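Long-range contacts in sensor protein DivL (Caulobacter crescentus, PDB 4Q20), which is required for cell division and growth as a histidine-kinase-family sensor protein that catalyses phosphorylation of the regulator CtrA: residues Q158-L163 and L225-V230; E187-S193 and S247-L253. All coordinates share one frame; numbering follows the deposited sequence.

Contact 1. Residues Q158-L163 and L225-V230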
# COMPACT_ATOMS: atom_id res chain seq x y z
N GLN A 158 12.43 -13.70 8.13
CA GLN A 158 11.71 -12.43 8.13
C GLN A 158 12.27 -11.51 9.24
O GLN A 158 12.45 -10.31 9.00
CB GLN A 158 10.22 -12.72 8.32
CG GLN A 158 9.31 -11.51 8.30
CD GLN A 158 7.84 -11.88 8.32
OE1 GLN A 158 7.43 -13.03 8.59
NE2 GLN A 158 7.02 -10.90 8.00
N THR A 159 12.61 -12.08 10.41
CA THR A 159 13.21 -11.33 11.52
C THR A 159 14.55 -10.71 11.07
O THR A 159 14.75 -9.49 11.21
CB THR A 159 13.36 -12.25 12.77
OG1 THR A 159 12.07 -12.59 13.28
CG2 THR A 159 14.16 -11.60 13.87
N LEU A 160 15.44 -11.53 10.49
CA LEU A 160 16.74 -11.07 10.00
C LEU A 160 16.60 -10.04 8.89
O LEU A 160 17.31 -9.03 8.90
CB LEU A 160 17.59 -12.24 9.53
CG LEU A 160 17.96 -13.26 10.61
CD1 LEU A 160 18.68 -14.42 9.99
CD2 LEU A 160 18.80 -12.62 11.75
N ASP A 161 15.64 -10.24 7.99
CA ASP A 161 15.38 -9.29 6.91
C ASP A 161 15.06 -7.90 7.45
O ASP A 161 15.63 -6.92 6.97
CB ASP A 161 14.26 -9.80 6.01
CG ASP A 161 14.70 -10.77 4.93
OD1 ASP A 161 15.94 -10.96 4.76
OD2 ASP A 161 13.80 -11.32 4.22
N HIS A 162 14.18 -7.83 8.47
CA HIS A 162 13.77 -6.57 9.08
C HIS A 162 14.94 -5.88 9.74
O HIS A 162 15.07 -4.66 9.58
CB HIS A 162 12.64 -6.77 10.08
CG HIS A 162 11.33 -6.88 9.40
ND1 HIS A 162 10.78 -8.11 9.10
CD2 HIS A 162 10.55 -5.91 8.88
CE1 HIS A 162 9.67 -7.84 8.44
NE2 HIS A 162 9.49 -6.53 8.29
N LEU A 163 15.80 -6.65 10.44
CA LEU A 163 16.98 -6.12 11.11
C LEU A 163 18.05 -5.62 10.12
O LEU A 163 18.63 -4.57 10.36
CB LEU A 163 17.58 -7.15 12.07
CG LEU A 163 16.75 -7.47 13.32
CD1 LEU A 163 17.46 -8.47 14.21
CD2 LEU A 163 16.36 -6.21 14.09
N LEU A 225 7.59 -6.28 15.02
CA LEU A 225 7.44 -7.61 14.42
C LEU A 225 8.61 -8.50 14.81
O LEU A 225 8.39 -9.63 15.22
CB LEU A 225 7.32 -7.49 12.88
CG LEU A 225 6.68 -8.63 12.15
CD1 LEU A 225 5.21 -8.84 12.61
CD2 LEU A 225 6.72 -8.37 10.68
N VAL A 226 9.84 -7.98 14.74
CA VAL A 226 11.06 -8.67 15.19
C VAL A 226 10.87 -9.13 16.65
O VAL A 226 11.05 -10.31 16.95
CB VAL A 226 12.31 -7.73 15.05
CG1 VAL A 226 13.49 -8.21 15.89
CG2 VAL A 226 12.71 -7.55 13.59
N LYS A 227 10.46 -8.20 17.54
CA LYS A 227 10.22 -8.47 18.95
C LYS A 227 9.15 -9.54 19.14
O LYS A 227 9.40 -10.49 19.88
CB LYS A 227 9.81 -7.19 19.67
CG LYS A 227 9.64 -7.41 21.18
CD LYS A 227 9.42 -6.15 21.93
CE LYS A 227 8.78 -6.43 23.26
NZ LYS A 227 8.84 -5.23 24.12
N ALA A 228 8.00 -9.42 18.43
CA ALA A 228 6.87 -10.34 18.52
C ALA A 228 7.22 -11.75 18.00
O ALA A 228 6.80 -12.74 18.60
CB ALA A 228 5.66 -9.78 17.76
N LEU A 229 7.99 -11.83 16.92
CA LEU A 229 8.40 -13.12 16.33
C LEU A 229 9.41 -13.84 17.21
O LEU A 229 9.27 -15.05 17.42
CB LEU A 229 8.98 -12.93 14.93
CG LEU A 229 8.02 -12.54 13.82
CD1 LEU A 229 8.77 -12.31 12.50
CD2 LEU A 229 6.89 -13.55 13.68
N VAL A 230 10.41 -13.11 17.75
CA VAL A 230 11.43 -13.68 18.63
C VAL A 230 10.79 -14.08 19.97
O VAL A 230 11.14 -15.12 20.53
CB VAL A 230 12.63 -12.71 18.80
CG1 VAL A 230 13.58 -13.17 19.88
CG2 VAL A 230 13.37 -12.54 17.48
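Val226 sets CG1 anti to its backbone N (chi1 163°), which leaves CG2 beside that nitrogen, where it lies 3.6 Å from His162 CB, while CG1 meets Leu163 CD2 at 3.9 Å. Thr159 occupies the same two branch positions (chi1 -68°): OG1 lies beside its backbone N and CG2 opposite it, where CG2 meets Val230 CG2 at 3.8 Å. These residues join two helices of the GHKL-type ATPase domain, an alpha/beta sandwich. The axes of segments 158-163 and 225-230 run nearly antiparallel, at 154°, and approach to 9.4 Å; the nearest CA atoms are those of Thr159 and Val226, 5.0 Å apart. No hydrogen bond links the two segments, so the interface rests on side-chain packing. Leu229 and Thr159 lie alongside with their side chains directed oppositely, which puts Leu229 CD1 3.4 Å from Thr159 OG1; that buried hydroxyl is hydrogen-bonded to Arg155 O one turn earlier. Leu225 CD2 packs against two neighbouring polar side chains, 3.7 Å from His162 CE1 and equally near Gln158 NE2. The polar ends of both turn to helix 73-103, His162 NE2 bonding Asp95 and Gln158 NE2 bonding Asp98, and Leu225 touches the same helix. The contact thus lies where the ATPase domain meets the helical part of the chain. The other ring nitrogen is also engaged, which fixes the rotation of the imidazole: His162 ND1 donates to Gln158 O at 2.8 Å, on the opposite face of that carbonyl from the helical bond of His162 N.

Contact 2. Residues E187-S193 and S247-L253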
# COMPACT_ATOMS: atom_id res chain seq x y z
N GLU A 187 22.05 -20.56 25.14
CA GLU A 187 21.23 -19.87 24.14
C GLU A 187 22.00 -19.64 22.84
O GLU A 187 23.23 -19.78 22.79
CB GLU A 187 20.72 -18.49 24.68
CG GLU A 187 21.83 -17.48 24.96
CD GLU A 187 21.53 -16.00 24.87
OE1 GLU A 187 20.34 -15.63 24.76
OE2 GLU A 187 22.49 -15.20 24.92
N VAL A 188 21.27 -19.22 21.80
CA VAL A 188 21.86 -18.80 20.54
C VAL A 188 21.46 -17.34 20.38
O VAL A 188 20.30 -17.00 20.57
CB VAL A 188 21.49 -19.71 19.34
CG1 VAL A 188 21.68 -18.99 18.00
CG2 VAL A 188 22.33 -20.99 19.38
N ARG A 189 22.44 -16.48 20.10
CA ARG A 189 22.18 -15.07 19.89
C ARG A 189 22.54 -14.65 18.47
O ARG A 189 23.65 -14.89 18.01
CB ARG A 189 22.88 -14.18 20.94
CG ARG A 189 24.40 -14.26 21.03
CD ARG A 189 24.94 -13.39 22.15
NE ARG A 189 24.93 -11.96 21.81
CZ ARG A 189 24.95 -10.98 22.71
NH1 ARG A 189 24.95 -11.26 24.01
NH2 ARG A 189 24.94 -9.72 22.31
N LEU A 190 21.58 -14.04 17.77
CA LEU A 190 21.75 -13.53 16.41
C LEU A 190 21.97 -12.02 16.49
O LEU A 190 21.12 -11.32 17.04
CB LEU A 190 20.53 -13.88 15.53
CG LEU A 190 20.06 -15.35 15.54
CD1 LEU A 190 18.75 -15.50 14.84
CD2 LEU A 190 21.08 -16.28 14.92
N ASP A 191 23.11 -11.53 16.02
CA ASP A 191 23.38 -10.09 16.09
C ASP A 191 23.39 -9.44 14.72
O ASP A 191 23.80 -10.06 13.74
CB ASP A 191 24.72 -9.81 16.80
CG ASP A 191 24.92 -10.52 18.13
OD1 ASP A 191 24.54 -9.94 19.17
OD2 ASP A 191 25.52 -11.64 18.13
N VAL A 192 22.91 -8.20 14.64
CA VAL A 192 22.92 -7.41 13.40
C VAL A 192 23.49 -6.04 13.80
O VAL A 192 22.80 -5.18 14.36
CB VAL A 192 21.57 -7.33 12.63
CG1 VAL A 192 21.70 -6.45 11.40
CG2 VAL A 192 21.08 -8.72 12.23
N SER A 193 24.80 -5.91 13.59
CA SER A 193 25.58 -4.73 13.94
C SER A 193 25.70 -3.79 12.73
O SER A 193 25.69 -4.24 11.59
CB SER A 193 26.96 -5.17 14.42
OG SER A 193 27.87 -4.08 14.41
N SER A 247 25.15 0.62 16.05
CA SER A 247 24.05 -0.07 16.73
C SER A 247 24.15 -1.58 16.59
O SER A 247 24.63 -2.08 15.57
CB SER A 247 22.70 0.36 16.15
OG SER A 247 22.49 1.77 16.13
N THR A 248 23.66 -2.31 17.58
CA THR A 248 23.59 -3.77 17.54
C THR A 248 22.25 -4.21 18.05
O THR A 248 21.85 -3.80 19.14
CB THR A 248 24.74 -4.45 18.32
OG1 THR A 248 25.96 -3.78 18.03
CG2 THR A 248 24.87 -5.96 17.99
N PHE A 249 21.57 -5.04 17.26
CA PHE A 249 20.29 -5.67 17.59
C PHE A 249 20.57 -7.15 17.81
O PHE A 249 21.10 -7.82 16.92
CB PHE A 249 19.25 -5.45 16.47
CG PHE A 249 18.61 -4.08 16.48
CD1 PHE A 249 19.19 -3.02 15.78
CD2 PHE A 249 17.44 -3.84 17.20
CE1 PHE A 249 18.60 -1.75 15.80
CE2 PHE A 249 16.85 -2.57 17.21
CZ PHE A 249 17.43 -1.53 16.50
N THR A 250 20.24 -7.64 18.98
CA THR A 250 20.45 -9.05 19.30
C THR A 250 19.12 -9.76 19.51
O THR A 250 18.23 -9.22 20.17
CB THR A 250 21.32 -9.22 20.58
OG1 THR A 250 22.40 -8.27 20.57
CG2 THR A 250 21.85 -10.64 20.75
N CYS A 251 19.02 -11.00 19.01
CA CYS A 251 17.91 -11.92 19.21
C CYS A 251 18.42 -12.98 20.13
O CYS A 251 19.37 -13.68 19.78
CB CYS A 251 17.41 -12.53 17.90
SG CYS A 251 16.90 -11.31 16.67
N HIS A 252 17.86 -13.09 21.30
CA HIS A 252 18.28 -14.10 22.24
C HIS A 252 17.30 -15.23 22.14
O HIS A 252 16.12 -15.05 22.44
CB HIS A 252 18.36 -13.52 23.65
CG HIS A 252 19.39 -12.45 23.79
ND1 HIS A 252 20.62 -12.70 24.37
CD2 HIS A 252 19.33 -11.14 23.43
CE1 HIS A 252 21.27 -11.56 24.34
NE2 HIS A 252 20.54 -10.59 23.79
N LEU A 253 17.77 -16.38 21.64
CA LEU A 253 16.94 -17.57 21.46
C LEU A 253 17.42 -18.67 22.38
O LEU A 253 18.55 -19.12 22.21
CB LEU A 253 16.96 -18.04 19.99
CG LEU A 253 16.44 -17.05 18.95
CD1 LEU A 253 16.84 -17.48 17.55
CD2 LEU A 253 14.93 -16.85 19.06
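His252 ND1 donates to both oxygens of Glu187, 3.0 Å to OE1 and 3.2 Å to OE2, each through its syn lone pair. Both oxygens lie near the ring plane, OE1 only 4° out of it, and the carboxylate is turned just 21° from the ring, so it meets the imidazole at its edge. Glu187 reaches it because chi1 of 64° wedges CG over the main chain, flanked by N and C, before the side chain extends. Arg189 lies beside His252, and His252 CE1 is over one guanidinium face, 3.7 Å from NH1. The guanidinium edge faces Asp191: Arg189 NH2 and Asp191 OD1 form a salt bridge at 3.2 Å, and Arg189 NE adds a weak bond to the same oxygen. The nearby Arg182 brings a like charge, which the Asp191 carboxylate would probably offset. Beneath these groups runs a regular antiparallel ladder. Val188 with Leu253, Leu190 with Cys251 and Val192 with Phe249 are hydrogen-bonded pairs, each bonded in both directions. The intervening pairs add CA-H...O contacts, as from Arg189 CA to Cys251 O at 3.1 Å. On the face opposite the charged residues, packing replaces polarity: Leu190 CD1 meets Leu253 CD1 at 3.9 Å, and Leu190 CB lies 4.1 Å from Cys251 CB. Both strands are interior to a five-stranded mixed sheet, between 176-183 and 236-241. His252 stacks its ring on Trp236 of the latter strand, while the apolar face rests on two helices, with Val192 and Phe249 against helix 153-170, and Cys251 and Leu253 against Val230 of helix 222-232.

In the fold
The two contacts are successive layers of one alpha/beta sandwich: contact 1 joins two helices, contact 2 two strands of the sheet beneath them. Their centres lie about 11 Å apart, and they meet directly, Leu163 CD1 and Val230 CG2 each lying 3.8 Å from Cys251 SG. Both are buried, the centre of contact 1 about 6 Å and that of contact 2 about 13 Å from the chain centre; contact 1 depends on side-chain packing, contact 2 on main-chain pairing. Polar side chains differ too. In contact 1, Gln158 and His162 reach helix 73-103, and Thr159 bonds back to its own helix, whereas in contact 2 they gather on the sheet face turned from the helices, where several residues are partly exposed.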